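Local coordinates for Mab-21 domain-containing protein (Tribolium castaneum, PDB 7LT2) that senses double-stranded RNA in the cytoplasm and, in innate immunity, makes the cyclic dinucleotide 2',3'-cGAMP from ATP and GTP, at residues Y115-F118 / R119-F122; G377-V380 / M381-A384; R302-F305 / M306-R310; V53-G57 / S58-G62; K266-K269 / E270-P274. One frame throughout, in Å; residues are numbered along the deposited sequence.

Contact 1: residues Y115-F118 / R119-F122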
loop_
_atom_site.group_PDB
_atom_site.type_symbol
_atom_site.label_atom_id
_atom_site.label_comp_id
_atom_site.label_asym_id
_atom_site.label_seq_id
_atom_site.Cartn_x
_atom_site.Cartn_y
_atom_site.Cartn_z
ATOM N N TYR A 115 26.858 -4.611 13.738
ATOM C CA TYR A 115 25.679 -4.309 14.540
ATOM C C TYR A 115 26.017 -3.616 15.856
ATOM O O TYR A 115 25.166 -3.575 16.753
ATOM C CB TYR A 115 24.883 -5.590 14.811
ATOM C CG TYR A 115 24.163 -6.113 13.591
ATOM C CD1 TYR A 115 24.854 -6.784 12.589
ATOM C CD2 TYR A 115 22.792 -5.946 13.445
ATOM C CE1 TYR A 115 24.196 -7.267 11.467
ATOM C CE2 TYR A 115 22.127 -6.428 12.328
ATOM C CZ TYR A 115 22.837 -7.086 11.343
ATOM O OH TYR A 115 22.181 -7.569 10.229
ATOM N N LYS A 116 27.229 -3.060 15.984
ATOM C CA LYS A 116 27.647 -2.459 17.249
ATOM C C LYS A 116 26.667 -1.393 17.721
ATOM O O LYS A 116 26.415 -1.266 18.924
ATOM C CB LYS A 116 29.046 -1.854 17.127
ATOM C CG LYS A 116 29.541 -1.252 18.448
ATOM C CD LYS A 116 30.920 -0.631 18.326
ATOM C CE LYS A 116 31.426 -0.178 19.695
ATOM N NZ LYS A 116 31.369 -1.302 20.669
ATOM N N ASP A 117 26.104 -0.616 16.797
ATOM C CA ASP A 117 25.211 0.470 17.169
ATOM C C ASP A 117 23.738 0.127 16.972
ATOM O O ASP A 117 22.895 1.025 17.067
ATOM C CB ASP A 117 25.559 1.741 16.381
ATOM C CG ASP A 117 26.894 2.356 16.800
ATOM O OD1 ASP A 117 27.356 2.106 17.933
ATOM O OD2 ASP A 117 27.480 3.103 15.988
ATOM N N PHE A 118 23.401 -1.143 16.716
ATOM C CA PHE A 118 22.003 -1.497 16.470
ATOM C C PHE A 118 21.125 -1.166 17.673
ATOM O O PHE A 118 20.044 -0.586 17.524
ATOM C CB PHE A 118 21.874 -2.981 16.104
ATOM C CG PHE A 118 20.464 -3.397 15.762
ATOM C CD1 PHE A 118 19.990 -3.266 14.467
ATOM C CD2 PHE A 118 19.614 -3.909 16.732
ATOM C CE1 PHE A 118 18.691 -3.632 14.142
ATOM C CE2 PHE A 118 18.311 -4.275 16.414
ATOM C CZ PHE A 118 17.851 -4.136 15.116
ATOM N N ARG A 119 21.571 -1.533 18.876
ATOM C CA ARG A 119 20.782 -1.259 20.071
ATOM C C ARG A 119 20.529 0.238 20.236
ATOM O O ARG A 119 19.387 0.667 20.435
ATOM C CB ARG A 119 21.487 -1.839 21.304
ATOM C CG ARG A 119 20.744 -1.602 22.602
ATOM C CD ARG A 119 21.413 -2.308 23.781
ATOM N NE ARG A 119 21.067 -3.725 23.857
ATOM C CZ ARG A 119 21.945 -4.719 23.929
ATOM N NH1 ARG A 119 23.249 -4.494 23.929
ATOM N NH2 ARG A 119 21.503 -5.968 24.027
ATOM N N LYS A 120 21.589 1.051 20.148
ATOM C CA LYS A 120 21.437 2.498 20.290
ATOM C C LYS A 120 20.458 3.059 19.273
ATOM O O LYS A 120 19.677 3.965 19.588
ATOM C CB LYS A 120 22.779 3.211 20.110
ATOM C CG LYS A 120 23.832 2.989 21.153
ATOM C CD LYS A 120 25.002 3.915 20.837
ATOM C CE LYS A 120 26.326 3.254 21.107
ATOM N NZ LYS A 120 26.467 2.031 20.287
ATOM N N LYS A 121 20.513 2.560 18.038
ATOM C CA LYS A 121 19.775 3.183 16.944
ATOM C C LYS A 121 18.330 2.715 16.854
ATOM O O LYS A 121 17.480 3.469 16.370
ATOM C CB LYS A 121 20.467 2.911 15.604
ATOM C CG LYS A 121 21.855 3.512 15.459
ATOM C CD LYS A 121 21.842 5.017 15.612
ATOM C CE LYS A 121 23.230 5.601 15.385
ATOM N NZ LYS A 121 23.762 5.259 14.038
ATOM N N PHE A 122 18.024 1.492 17.299
ATOM C CA PHE A 122 16.721 0.894 17.035
ATOM C C PHE A 122 15.918 0.485 18.261
ATOM O O PHE A 122 14.694 0.352 18.142
ATOM C CB PHE A 122 16.865 -0.361 16.157
ATOM C CG PHE A 122 17.303 -0.091 14.754
ATOM C CD1 PHE A 122 18.651 -0.073 14.425
ATOM C CD2 PHE A 122 16.369 0.100 13.747
ATOM C CE1 PHE A 122 19.058 0.148 13.118
ATOM C CE2 PHE A 122 16.771 0.324 12.442
ATOM C CZ PHE A 122 18.119 0.349 12.129
HETATM O O HOH W 1 23.828 -3.195 19.389
HETATM O O HOH W 2 24.351 -0.092 20.470
#

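Contact 2: residues G377-V380 / M381-A384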
loop_
_atom_site.group_PDB
_atom_site.type_symbol
_atom_site.label_atom_id
_atom_site.label_comp_id
_atom_site.label_asym_id
_atom_site.label_seq_id
_atom_site.Cartn_x
_atom_site.Cartn_y
_atom_site.Cartn_z
ATOM N N GLY A 377 -17.411 11.053 -25.953
ATOM C CA GLY A 377 -16.479 10.068 -26.466
ATOM C C GLY A 377 -15.041 10.206 -26.019
ATOM O O GLY A 377 -14.177 9.497 -26.553
ATOM N N GLU A 378 -14.752 11.075 -25.053
ATOM C CA GLU A 378 -13.379 11.324 -24.645
ATOM C C GLU A 378 -12.841 10.191 -23.776
ATOM O O GLU A 378 -13.591 9.488 -23.092
ATOM C CB GLU A 378 -13.280 12.641 -23.878
ATOM C CG GLU A 378 -13.648 13.863 -24.691
ATOM C CD GLU A 378 -13.261 15.155 -23.997
ATOM O OE1 GLU A 378 -12.450 15.100 -23.046
ATOM O OE2 GLU A 378 -13.766 16.222 -24.404
ATOM N N ASP A 379 -11.514 10.034 -23.802
ATOM C CA ASP A 379 -10.770 9.091 -22.967
ATOM C C ASP A 379 -9.753 9.908 -22.179
ATOM O O ASP A 379 -8.761 10.385 -22.744
ATOM C CB ASP A 379 -10.085 8.022 -23.826
ATOM C CG ASP A 379 -9.325 6.976 -23.002
ATOM O OD1 ASP A 379 -8.976 7.228 -21.827
ATOM O OD2 ASP A 379 -9.060 5.881 -23.548
ATOM N N VAL A 380 -9.995 10.073 -20.874
ATOM C CA VAL A 380 -9.122 10.899 -20.046
ATOM C C VAL A 380 -7.988 10.103 -19.420
ATOM O O VAL A 380 -7.097 10.697 -18.791
ATOM C CB VAL A 380 -9.919 11.617 -18.935
ATOM C CG1 VAL A 380 -11.105 12.372 -19.532
ATOM C CG2 VAL A 380 -10.380 10.632 -17.868
ATOM N N MET A 381 -7.988 8.781 -19.569
ATOM C CA MET A 381 -6.912 7.966 -19.021
ATOM C C MET A 381 -5.809 7.686 -20.028
ATOM O O MET A 381 -4.682 7.391 -19.614
ATOM C CB MET A 381 -7.471 6.641 -18.489
ATOM C CG MET A 381 -8.492 6.799 -17.366
ATOM S SD MET A 381 -7.911 7.858 -16.017
ATOM C CE MET A 381 -6.427 6.976 -15.542
ATOM N N ALA A 382 -6.097 7.803 -21.330
ATOM C CA ALA A 382 -5.134 7.408 -22.356
ATOM C C ALA A 382 -3.816 8.165 -22.228
ATOM O O ALA A 382 -2.743 7.590 -22.444
ATOM C CB ALA A 382 -5.735 7.617 -23.747
ATOM N N GLU A 383 -3.868 9.454 -21.880
ATOM C CA GLU A 383 -2.662 10.265 -21.745
ATOM C C GLU A 383 -2.509 10.831 -20.334
ATOM O O GLU A 383 -1.882 11.875 -20.141
ATOM C CB GLU A 383 -2.650 11.389 -22.780
ATOM C CG GLU A 383 -2.784 10.912 -24.226
ATOM C CD GLU A 383 -1.670 9.966 -24.658
ATOM O OE1 GLU A 383 -0.561 10.021 -24.080
ATOM O OE2 GLU A 383 -1.906 9.163 -25.587
ATOM N N ALA A 384 -3.061 10.136 -19.337
ATOM C CA ALA A 384 -3.018 10.632 -17.963
ATOM C C ALA A 384 -1.601 10.616 -17.394
ATOM O O ALA A 384 -1.226 11.512 -16.628
ATOM C CB ALA A 384 -3.956 9.806 -17.085
HETATM O O HOH W 3 -6.190 11.047 -22.472
#

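Contact 3: residues R302-F305 / M306-R310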
loop_
_atom_site.group_PDB
_atom_site.type_symbol
_atom_site.label_atom_id
_atom_site.label_comp_id
_atom_site.label_asym_id
_atom_site.label_seq_id
_atom_site.Cartn_x
_atom_site.Cartn_y
_atom_site.Cartn_z
ATOM N N ARG A 302 -20.971 -6.769 -15.016
ATOM C CA ARG A 302 -22.161 -6.201 -14.392
ATOM C C ARG A 302 -22.590 -7.018 -13.179
ATOM O O ARG A 302 -22.891 -6.461 -12.117
ATOM C CB ARG A 302 -23.300 -6.106 -15.406
ATOM C CG ARG A 302 -24.521 -5.388 -14.854
ATOM C CD ARG A 302 -25.661 -5.404 -15.841
ATOM N NE ARG A 302 -26.880 -4.864 -15.251
ATOM C CZ ARG A 302 -28.082 -4.984 -15.795
ATOM N NH1 ARG A 302 -28.259 -5.617 -16.944
ATOM N NH2 ARG A 302 -29.132 -4.463 -15.169
ATOM N N GLU A 303 -22.612 -8.350 -13.311
ATOM C CA GLU A 303 -23.075 -9.173 -12.199
ATOM C C GLU A 303 -22.100 -9.131 -11.025
ATOM O O GLU A 303 -22.524 -9.053 -9.864
ATOM C CB GLU A 303 -23.307 -10.617 -12.644
ATOM C CG GLU A 303 -23.858 -11.481 -11.521
ATOM C CD GLU A 303 -24.288 -12.862 -11.970
ATOM O OE1 GLU A 303 -24.180 -13.171 -13.178
ATOM O OE2 GLU A 303 -24.740 -13.636 -11.100
ATOM N N VAL A 304 -20.794 -9.184 -11.297
ATOM C CA VAL A 304 -19.820 -9.093 -10.211
ATOM C C VAL A 304 -19.920 -7.736 -9.522
ATOM O O VAL A 304 -19.920 -7.648 -8.286
ATOM C CB VAL A 304 -18.397 -9.361 -10.738
ATOM C CG1 VAL A 304 -17.359 -9.173 -9.623
ATOM C CG2 VAL A 304 -18.297 -10.765 -11.314
ATOM N N PHE A 305 -20.011 -6.661 -10.308
ATOM C CA PHE A 305 -20.129 -5.322 -9.733
ATOM C C PHE A 305 -21.385 -5.191 -8.879
ATOM O O PHE A 305 -21.325 -4.721 -7.736
ATOM C CB PHE A 305 -20.124 -4.274 -10.849
ATOM C CG PHE A 305 -20.497 -2.881 -10.387
ATOM C CD1 PHE A 305 -19.621 -2.132 -9.614
ATOM C CD2 PHE A 305 -21.708 -2.316 -10.751
ATOM C CE1 PHE A 305 -19.957 -0.855 -9.193
ATOM C CE2 PHE A 305 -22.051 -1.038 -10.335
ATOM C CZ PHE A 305 -21.176 -0.306 -9.556
ATOM N N MET A 306 -22.539 -5.592 -9.420
ATOM C CA MET A 306 -23.789 -5.451 -8.679
ATOM C C MET A 306 -23.793 -6.302 -7.418
ATOM O O MET A 306 -24.278 -5.868 -6.366
ATOM C CB MET A 306 -24.975 -5.824 -9.570
ATOM C CG MET A 306 -25.267 -4.815 -10.670
ATOM S SD MET A 306 -25.650 -3.176 -10.020
ATOM C CE MET A 306 -27.039 -3.564 -8.962
ATOM N N THR A 307 -23.267 -7.522 -7.500
ATOM C CA THR A 307 -23.306 -8.401 -6.340
ATOM C C THR A 307 -22.358 -7.921 -5.249
ATOM O O THR A 307 -22.732 -7.897 -4.070
ATOM C CB THR A 307 -22.978 -9.833 -6.751
ATOM O OG1 THR A 307 -24.025 -10.326 -7.592
ATOM C CG2 THR A 307 -22.860 -10.724 -5.520
ATOM N N THR A 308 -21.133 -7.523 -5.618
ATOM C CA THR A 308 -20.195 -7.050 -4.604
ATOM C C THR A 308 -20.620 -5.698 -4.047
ATOM O O THR A 308 -20.379 -5.417 -2.871
ATOM C CB THR A 308 -18.763 -6.981 -5.154
ATOM O OG1 THR A 308 -18.697 -6.141 -6.317
ATOM C CG2 THR A 308 -18.254 -8.375 -5.501
ATOM N N LEU A 309 -21.276 -4.866 -4.862
ATOM C CA LEU A 309 -21.793 -3.600 -4.351
ATOM C C LEU A 309 -22.865 -3.832 -3.293
ATOM O O LEU A 309 -22.881 -3.156 -2.258
ATOM C CB LEU A 309 -22.347 -2.749 -5.495
ATOM C CG LEU A 309 -22.999 -1.409 -5.118
ATOM C CD1 LEU A 309 -22.016 -0.457 -4.442
ATOM C CD2 LEU A 309 -23.619 -0.747 -6.343
ATOM N N ARG A 310 -23.762 -4.792 -3.532
ATOM C CA ARG A 310 -24.774 -5.137 -2.538
ATOM C C ARG A 310 -24.140 -5.638 -1.244
ATOM O O ARG A 310 -24.573 -5.262 -0.146
ATOM C CB ARG A 310 -25.721 -6.194 -3.108
ATOM C CG ARG A 310 -26.619 -5.697 -4.231
ATOM C CD ARG A 310 -27.544 -6.805 -4.711
ATOM N NE ARG A 310 -28.288 -6.423 -5.905
ATOM C CZ ARG A 310 -29.441 -5.768 -5.891
ATOM N NH1 ARG A 310 -30.018 -5.406 -4.756
ATOM N NH2 ARG A 310 -30.031 -5.471 -7.046
HETATM O O HOH W 4 -24.442 -12.823 -8.299
#

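Contact 4: residues V53-G57 / S58-G62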
loop_
_atom_site.group_PDB
_atom_site.type_symbol
_atom_site.label_atom_id
_atom_site.label_comp_id
_atom_site.label_asym_id
_atom_site.label_seq_id
_atom_site.Cartn_x
_atom_site.Cartn_y
_atom_site.Cartn_z
ATOM N N VAL A 53 13.021 -4.906 -1.218
ATOM C CA VAL A 53 11.955 -3.916 -1.135
ATOM C C VAL A 53 10.648 -4.562 -1.576
ATOM O O VAL A 53 10.629 -5.524 -2.353
ATOM C CB VAL A 53 12.244 -2.650 -1.976
ATOM C CG1 VAL A 53 13.539 -1.980 -1.527
ATOM C CG2 VAL A 53 12.287 -2.971 -3.481
ATOM N N PHE A 54 9.548 -4.023 -1.055
ATOM C CA PHE A 54 8.205 -4.364 -1.498
ATOM C C PHE A 54 7.532 -3.074 -1.935
ATOM O O PHE A 54 7.604 -2.066 -1.226
ATOM C CB PHE A 54 7.400 -5.043 -0.383
ATOM C CG PHE A 54 5.971 -5.323 -0.750
ATOM C CD1 PHE A 54 5.638 -6.450 -1.496
ATOM C CD2 PHE A 54 4.959 -4.458 -0.362
ATOM C CE1 PHE A 54 4.321 -6.709 -1.839
ATOM C CE2 PHE A 54 3.640 -4.712 -0.706
ATOM C CZ PHE A 54 3.326 -5.842 -1.444
ATOM N N TYR A 55 6.893 -3.098 -3.103
ATOM C CA TYR A 55 6.225 -1.913 -3.632
ATOM C C TYR A 55 4.766 -1.966 -3.187
ATOM O O TYR A 55 4.002 -2.816 -3.648
ATOM C CB TYR A 55 6.354 -1.851 -5.153
ATOM C CG TYR A 55 7.778 -1.985 -5.659
ATOM C CD1 TYR A 55 8.714 -0.982 -5.447
ATOM C CD2 TYR A 55 8.178 -3.111 -6.364
ATOM C CE1 TYR A 55 10.024 -1.104 -5.917
ATOM C CE2 TYR A 55 9.473 -3.244 -6.839
ATOM C CZ TYR A 55 10.397 -2.241 -6.610
ATOM O OH TYR A 55 11.687 -2.380 -7.084
ATOM N N GLY A 56 4.391 -1.079 -2.269
ATOM C CA GLY A 56 3.097 -1.137 -1.616
ATOM C C GLY A 56 2.155 -0.070 -2.139
ATOM O O GLY A 56 2.584 1.017 -2.527
ATOM N N GLY A 57 0.867 -0.383 -2.140
ATOM C CA GLY A 57 -0.159 0.601 -2.439
ATOM C C GLY A 57 -1.069 0.146 -3.565
ATOM O O GLY A 57 -0.866 -0.882 -4.198
ATOM N N SER A 58 -2.101 0.964 -3.799
ATOM C CA SER A 58 -3.117 0.589 -4.781
ATOM C C SER A 58 -2.565 0.574 -6.204
ATOM O O SER A 58 -3.003 -0.240 -7.029
ATOM C CB SER A 58 -4.324 1.531 -4.677
ATOM O OG SER A 58 -3.982 2.857 -5.038
ATOM N N PHE A 59 -1.607 1.451 -6.512
ATOM C CA PHE A 59 -0.983 1.432 -7.834
ATOM C C PHE A 59 -0.374 0.062 -8.139
ATOM O O PHE A 59 -0.596 -0.502 -9.217
ATOM C CB PHE A 59 0.069 2.544 -7.926
ATOM C CG PHE A 59 0.835 2.560 -9.223
ATOM C CD1 PHE A 59 0.169 2.620 -10.436
ATOM C CD2 PHE A 59 2.220 2.526 -9.228
ATOM C CE1 PHE A 59 0.871 2.638 -11.628
ATOM C CE2 PHE A 59 2.929 2.543 -10.415
ATOM C CZ PHE A 59 2.254 2.599 -11.617
ATOM N N TYR A 60 0.380 -0.502 -7.190
ATOM C CA TYR A 60 1.004 -1.799 -7.424
ATOM C C TYR A 60 0.045 -2.967 -7.224
ATOM O O TYR A 60 0.339 -4.075 -7.690
ATOM C CB TYR A 60 2.237 -1.959 -6.530
ATOM C CG TYR A 60 3.492 -1.445 -7.199
ATOM C CD1 TYR A 60 3.860 -0.108 -7.098
ATOM C CD2 TYR A 60 4.294 -2.291 -7.959
ATOM C CE1 TYR A 60 5.001 0.372 -7.720
ATOM C CE2 TYR A 60 5.441 -1.821 -8.581
ATOM C CZ TYR A 60 5.784 -0.490 -8.465
ATOM O OH TYR A 60 6.919 -0.025 -9.091
ATOM N N ASP A 61 -1.085 -2.751 -6.546
ATOM C CA ASP A 61 -2.138 -3.758 -6.484
ATOM C C ASP A 61 -3.009 -3.780 -7.729
ATOM O O ASP A 61 -3.838 -4.687 -7.866
ATOM C CB ASP A 61 -3.055 -3.527 -5.279
ATOM C CG ASP A 61 -2.445 -3.992 -3.977
ATOM O OD1 ASP A 61 -1.549 -4.868 -4.005
ATOM O OD2 ASP A 61 -2.873 -3.483 -2.920
ATOM N N GLY A 62 -2.859 -2.808 -8.625
ATOM C CA GLY A 62 -3.768 -2.735 -9.753
ATOM C C GLY A 62 -5.142 -2.225 -9.388
ATOM O O GLY A 62 -6.116 -2.526 -10.087
HETATM O O HOH W 5 1.251 1.262 -5.159
HETATM O O HOH W 6 -0.308 -2.991 -1.504
#

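Contact 5: residues K266-K269 / E270-P274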
loop_
_atom_site.group_PDB
_atom_site.type_symbol
_atom_site.label_atom_id
_atom_site.label_comp_id
_atom_site.label_asym_id
_atom_site.label_seq_id
_atom_site.Cartn_x
_atom_site.Cartn_y
_atom_site.Cartn_z
ATOM N N LYS A 266 -14.690 1.822 -5.796
ATOM C CA LYS A 266 -13.867 2.908 -5.258
ATOM C C LYS A 266 -14.189 4.233 -5.939
ATOM O O LYS A 266 -14.166 5.290 -5.295
ATOM C CB LYS A 266 -12.375 2.580 -5.403
ATOM C CG LYS A 266 -11.867 1.534 -4.421
ATOM C CD LYS A 266 -10.409 1.164 -4.691
ATOM C CE LYS A 266 -9.479 2.341 -4.463
ATOM N NZ LYS A 266 -8.029 1.957 -4.488
ATOM N N LYS A 267 -14.487 4.201 -7.242
ATOM C CA LYS A 267 -14.882 5.423 -7.934
ATOM C C LYS A 267 -16.184 5.967 -7.367
ATOM O O LYS A 267 -16.322 7.177 -7.151
ATOM C CB LYS A 267 -15.020 5.153 -9.435
ATOM C CG LYS A 267 -15.344 6.383 -10.293
ATOM C CD LYS A 267 -14.163 7.336 -10.359
ATOM C CE LYS A 267 -14.337 8.401 -11.440
ATOM N NZ LYS A 267 -15.523 9.246 -11.172
ATOM N N LEU A 268 -17.147 5.077 -7.107
ATOM C CA LEU A 268 -18.390 5.479 -6.459
ATOM C C LEU A 268 -18.124 6.062 -5.077
ATOM O O LEU A 268 -18.740 7.062 -4.685
ATOM C CB LEU A 268 -19.327 4.275 -6.364
ATOM C CG LEU A 268 -20.715 4.481 -5.759
ATOM C CD1 LEU A 268 -21.511 5.481 -6.585
ATOM C CD2 LEU A 268 -21.455 3.149 -5.653
ATOM N N LYS A 269 -17.207 5.447 -4.328
ATOM C CA LYS A 269 -16.857 5.944 -3.001
ATOM C C LYS A 269 -16.268 7.346 -3.076
ATOM O O LYS A 269 -16.613 8.219 -2.267
ATOM C CB LYS A 269 -15.878 4.969 -2.333
ATOM C CG LYS A 269 -15.425 5.365 -0.928
ATOM C CD LYS A 269 -14.110 6.146 -0.933
ATOM C CE LYS A 269 -12.928 5.258 -1.303
ATOM N NZ LYS A 269 -11.637 5.991 -1.195
ATOM N N GLU A 270 -15.372 7.581 -4.038
ATOM C CA GLU A 270 -14.761 8.896 -4.185
ATOM C C GLU A 270 -15.801 9.967 -4.467
ATOM O O GLU A 270 -15.659 11.109 -4.015
ATOM C CB GLU A 270 -13.730 8.885 -5.311
ATOM C CG GLU A 270 -12.444 8.166 -4.995
ATOM C CD GLU A 270 -11.459 8.246 -6.149
ATOM O OE1 GLU A 270 -11.633 9.120 -7.027
ATOM O OE2 GLU A 270 -10.516 7.431 -6.185
ATOM N N LYS A 271 -16.850 9.624 -5.205
ATOM C CA LYS A 271 -17.841 10.633 -5.546
ATOM C C LYS A 271 -18.874 10.846 -4.444
ATOM O O LYS A 271 -19.283 11.986 -4.198
ATOM C CB LYS A 271 -18.540 10.264 -6.857
ATOM C CG LYS A 271 -19.497 11.347 -7.340
ATOM C CD LYS A 271 -20.129 10.985 -8.664
ATOM C CE LYS A 271 -21.317 11.882 -8.960
ATOM N NZ LYS A 271 -22.038 11.442 -10.189
ATOM N N THR A 272 -19.307 9.782 -3.765
ATOM C CA THR A 272 -20.457 9.881 -2.876
ATOM C C THR A 272 -20.161 9.682 -1.393
ATOM O O THR A 272 -20.936 10.179 -0.569
ATOM C CB THR A 272 -21.550 8.883 -3.297
ATOM O OG1 THR A 272 -21.074 7.542 -3.139
ATOM C CG2 THR A 272 -21.942 9.101 -4.760
ATOM N N HIS A 273 -19.089 8.976 -1.008
ATOM C CA HIS A 273 -18.798 8.747 0.413
ATOM C C HIS A 273 -17.298 8.616 0.662
ATOM O O HIS A 273 -16.798 7.543 1.019
ATOM C CB HIS A 273 -19.565 7.529 0.942
ATOM C CG HIS A 273 -19.377 6.268 0.148
ATOM N ND1 HIS A 273 -20.015 6.040 -1.054
ATOM C CD2 HIS A 273 -18.675 5.140 0.419
ATOM C CE1 HIS A 273 -19.693 4.839 -1.500
ATOM N NE2 HIS A 273 -18.877 4.274 -0.629
ATOM N N PRO A 274 -16.555 9.723 0.557
ATOM C CA PRO A 274 -15.109 9.677 0.837
ATOM C C PRO A 274 -14.781 9.386 2.290
ATOM O O PRO A 274 -13.598 9.219 2.619
ATOM C CB PRO A 274 -14.623 11.081 0.439
ATOM C CG PRO A 274 -15.767 11.725 -0.285
ATOM C CD PRO A 274 -17.006 11.086 0.237
HETATM O O HOH W 7 -14.419 10.444 -8.274
HETATM O O HOH W 8 -11.325 7.863 1.119
#

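Contact 1: residues Y115-F118 / R119-F122
The rings of F118 and F122 meet one helical turn apart, their planes tilted only 20° from each other but strongly offset. F118 CD1 lies 3.5 Å from F122 CD1, and CB of F122 sits over the face of the F118 ring, 4.2 Å from its centroid, as a CH-pi contact. F118 holds CG anti to its backbone N (chi1 -177°), which swings the ring under CB and CD1 of F122, the two side chains crossing at about a right angle. F122 N also bonds to F118 O (2.9 Å), the i, i+4 link behind the pair. On the exposed side K120 NZ forms a salt bridge with D117 OD1 at 2.5 Å, on the anti side, 30° out of the carboxylate plane. Water joins K116 O to both K120 N and K120 NZ. Beyond this shell, R119 turns away to D127 and D104. D117 is the N-cap residue of short helix 118-122, whose i, i+4 aromatic pair packs against I79, L49 and W137 within the nucleotidyltransferase region.

Contact 2: residues G377-V380 / M381-A384
In the loop that follows helix 368-375, the D379 side chain folds forward over the backbone N-H groups of M381 and A382, an Asx turn extended by a second bond to the N-H of A382. D379 OD1 takes the bond from M381 N at 2.9 Å, nearly along its own C-O axis, and the second from A382 N at 3.0 Å, which comes from above the carboxylate plane, 58° out of it. With CG anti to the backbone N (chi1 -178°), the carboxylate reaches past V380 to both donors, and the methyl of A382 packs against it, CB 3.7 Å from D379 CG. The double grip leads directly into a type I beta turn from M381 to A384, closed by the bond from A384 N to M381 O at 3.2 Å. A water spans the same bend, donating to D379 O and accepting from E383 N. This surface loop is joined to helix 5-13, whose R12 bonds to the backbone of V380 and to E378 O. Apolar contact is slight: V380 CG2 lies 4.1 Å from M381 SD, and F13 touches the V380 side chain.

Contact 3: residues R302-F305 / M306-R310
Helix 301-318 of the HhH/H2TH-like region presents a hydrophobic side to its neighbours, and F305, M306 and L309 make up part of it. M306 SD lies 4.1 Å from F305 CD2 and meets the ring obliquely, 60° off its normal, in a Met-aromatic contact. The methionine chain is bent at chi2 (-60°) and chi3, curling the sulfur back toward the phenylalanine. One turn further on, L309 runs side by side with F305, its CD2 4.1 Å from F305 CZ. On another side of the helix, V304 O accepts two bonds from T308: the backbone N at 2.9 Å and OG1 at 2.8 Å, reaching the carbonyl from opposite faces of its plane. OG1 stands between the backbone N and the carbonyl carbon (chi1 57°), where it can turn back to the preceding turn and satisfy the hydroxyl of a buried threonine. T307 lies alongside E303, and a water links its OG1 to E303 OE2. Around this shell, helix 258-272 supplies L264 against F305 and I265 against T308, F285 and I288 of helix 278-291 also touch T308, and I354 of helix 337-354 meets M306. The arrangement is that of an amphipathic helix in a helical bundle, with threonine hydroxyl-to-carbonyl bonding inside the regular i, i+4 ladder.

Contact 4: residues V53-G57 / S58-G62
Y55 and Y60 face each other across the tight turn by which strand 50-56 of the nucleotidyltransferase sheet passes into helix 58-61, the Gly-Gly-Ser segment of this fold, where S58 is an ATP-binding residue by similarity. Aromatic contact dominates. Y55 CB is poised almost exactly over the centre of the Y60 ring, 3.3 Å from its centroid and 3° off the normal, a CH-pi contact. The two rings make an angle of 20° and are displaced sidelong with little mutual cover, their centroids 4.9 Å apart; Y60 OH lies over one face of the Y55 ring, toward its rim. F71 meets the Y60 ring edge-to-face and K25 adds a cation-pi contact, while Y60 OH is hydrogen-bonded to E29. Among backbone bonds, D61 N reaches G57 O at 3.0 Å in the carbonyl plane, across the single, weakly bonded helical turn 58-61. G57 takes up positive phi (126°), the conformation with which the chain leaves the strand. Charged partners hold D61, whose OD1 and OD2 pair with R249 and K282, the latter an ATP-binding residue by similarity. Waters complete the turn: one accepts from G57 N and also lies 3.0 Å from D61 OD2, and another donates to G56 O at 3.0 Å while accepting from Y60 N at 2.8 Å.

Contact 5: residues K266-K269 / E270-P274
L268 O is gripped twice by T272 in the last turn of helix 258-272, within the HhH/H2TH-like region. T272 N comes nearly along the carbonyl direction at 2.9 Å, while OG1 reaches the same oxygen at 2.8 Å from above the carbonyl plane, 44° out of it. At chi1 65° the T272 hydroxyl leans back over the helix, where it can also accept from H273 ND1 at 2.8 Å. This bond and that of NE2 to Y312 OH together hold the imidazole's orientation. The ring is laid over K269: CA of the lysine stands over one face, 3.6 Å from the ring centroid, as a CH-pi contact, and K269 CG approaches H273 CD2 at 3.5 Å. The K269 chain, bent at chi2 and chi3, carries NZ onward to S278, an ATP-binding residue by similarity. K266, likewise assigned to ATP binding by similarity, sends NZ to L63 O, whereas K267 NZ bonds to L365 O and pairs with E370. Where the helix ends, H273 N still bonds to K269 O at 2.9 Å, and a water links K269 NZ to P274 O, accepting from the first and donating to the second at 3.0 Å.

All five contacts are local and follow one another along the chain; none nests in or crosses another. Contact 4 comes first, near the chain's centre, turning the edge strand 50-56 into helix 58-61. Contact 1 opens helix 118-122 about 28 Å from the chain's centre, on the opposite side from contacts 2, 3 and 5. Contacts 5 and 3 then lie on neighbouring helices of the HhH/H2TH-like region and touch through L268 CD2 and L309 CD1, 3.8 Å apart. Contact 5 also meets contact 4, K266 NZ against S58 CB, joining the two regions beside the predicted ATP site. Contact 2 ends the series in the loop after helix 368-375, beside helix 5-13.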